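Side-chain contact in phospho-2-dehydro-3-deoxyheptonate aldolase (PDB 3TQK), which probably catalyses the condensation of phosphoenolpyruvate with D-erythrose 4-phosphate to DAHP, the first step of chorismate biosynthesis, and binds manganese: residues A[261-264]-A[265-268]. Residues are numbered along the deposited sequence; the frame is centred on the assembly and turned at random.
With MN (manganese (II) ion), chain B.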
loop_
_atom_site.group_PDB
_atom_site.type_symbol
_atom_site.label_atom_id
_atom_site.label_comp_id
_atom_site.label_asym_id
_atom_site.label_seq_id
_atom_site.Cartn_x
_atom_site.Cartn_y
_atom_site.Cartn_z
HETATM N N MSE A 261 -20.856 -0.637 5.378
HETATM C CA MSE A 261 -20.521 -0.905 6.770
HETATM C C MSE A 261 -19.959 0.371 7.410
HETATM O O MSE A 261 -19.219 1.118 6.758
HETATM C CB MSE A 261 -19.483 -2.028 6.864
HETATM C CG MSE A 261 -18.886 -2.220 8.269
HETATM SE SE MSE A 261 -17.650 -3.718 8.368
HETATM C CE MSE A 261 -18.892 -5.215 8.056
ATOM N N ILE A 262 -20.283 0.608 8.684
ATOM C CA ILE A 262 -19.764 1.774 9.396
ATOM C C ILE A 262 -18.953 1.384 10.642
ATOM O O ILE A 262 -19.425 0.667 11.511
ATOM C CB ILE A 262 -20.895 2.752 9.783
ATOM C CG1 ILE A 262 -21.774 3.053 8.564
ATOM C CG2 ILE A 262 -20.307 4.052 10.350
ATOM C CD1 ILE A 262 -22.896 4.019 8.815
ATOM N N ASP A 263 -17.726 1.873 10.717
ATOM C CA ASP A 263 -16.881 1.689 11.895
ATOM C C ASP A 263 -17.347 2.675 12.950
ATOM O O ASP A 263 -17.335 3.871 12.696
ATOM C CB ASP A 263 -15.419 1.959 11.526
ATOM C CG ASP A 263 -14.427 1.492 12.600
ATOM O OD1 ASP A 263 -14.833 1.292 13.766
ATOM O OD2 ASP A 263 -13.225 1.333 12.266
ATOM N N CYS A 264 -17.782 2.197 14.115
ATOM C CA CYS A 264 -18.143 3.107 15.204
ATOM C C CYS A 264 -16.916 3.723 15.891
ATOM O O CYS A 264 -17.054 4.691 16.647
ATOM C CB CYS A 264 -18.975 2.397 16.273
ATOM S SG CYS A 264 -20.477 1.660 15.659
ATOM N N SER A 265 -15.739 3.152 15.643
ATOM C CA SER A 265 -14.512 3.534 16.337
ATOM C C SER A 265 -13.578 4.345 15.425
ATOM O O SER A 265 -14.018 4.934 14.438
ATOM C CB SER A 265 -13.809 2.264 16.842
ATOM O OG SER A 265 -12.868 2.564 17.849
ATOM N N HIS A 266 -12.292 4.365 15.774
ATOM C CA HIS A 266 -11.253 5.095 15.025
ATOM C C HIS A 266 -11.681 6.523 14.679
ATOM O O HIS A 266 -12.023 7.289 15.577
ATOM C CB HIS A 266 -10.803 4.276 13.809
ATOM C CG HIS A 266 -10.344 2.901 14.174
ATOM N ND1 HIS A 266 -11.113 1.779 13.953
ATOM C CD2 HIS A 266 -9.226 2.476 14.810
ATOM C CE1 HIS A 266 -10.470 0.715 14.406
ATOM N NE2 HIS A 266 -9.329 1.114 14.942
ATOM N N GLY A 267 -11.680 6.880 13.400
ATOM C CA GLY A 267 -12.002 8.251 13.005
ATOM C C GLY A 267 -13.413 8.715 13.330
ATOM O O GLY A 267 -13.648 9.918 13.496
ATOM N N ASN A 268 -14.364 7.789 13.419
ATOM C CA ASN A 268 -15.758 8.181 13.680
ATOM C C ASN A 268 -16.034 8.494 15.156
ATOM O O ASN A 268 -16.800 9.407 15.468
ATOM C CB ASN A 268 -16.741 7.126 13.144
ATOM C CG ASN A 268 -17.029 7.293 11.663
ATOM O OD1 ASN A 268 -17.291 6.323 10.947
ATOM N ND2 ASN A 268 -16.988 8.522 11.200
HETATM MN MN MN B . -7.983 0.043 16.377
#
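The carboxylate of Asp263 lies against the edge of the His266 ring, OD2 accepting a hydrogen bond from His266 ND1 at 2.7 Å. The donor approaches on the syn side of the carboxylate, 26° out of its plane, while the acceptor lies near the imidazole plane; the two flat groups are steeply inclined, their planes 76° apart. With CG anti to the backbone N (chi1 -167°), the carboxylate extends forward along the chain, and its other oxygen, OD1, takes the backbone N-H of Ser265 at 2.8 Å from above the carboxylate plane. Bonds to both oxygens restrain the rotation of the carboxylate, and OD2 also forms a salt bridge with Lys183.

The turn sits at the C-terminal end of strand 260-263, the seventh strand of the parallel eight-stranded (beta/alpha)8 barrel, where TIM barrels carry their active sites, before the short helix 266-269. From the far side of the ring, His266 NE2 binds the manganese ion at 2.2 Å, in a site shared with Cys58, Glu299 and Asp322. Asp263 is therefore a second-shell residue: its bond to ND1 helps hold the imidazole in its orientation and would be expected to make NE2 a somewhat better electron donor to the metal. Ser265 OG is hydrogen-bonded to Glu299, tying the same turn to a second manganese ligand. Farther along the chain, Asn268 CB comes to 3.3 Å from Asp263 O, and the Asn268 side chain crosses that of Ile262 at about a right angle, passing its CG2 branch.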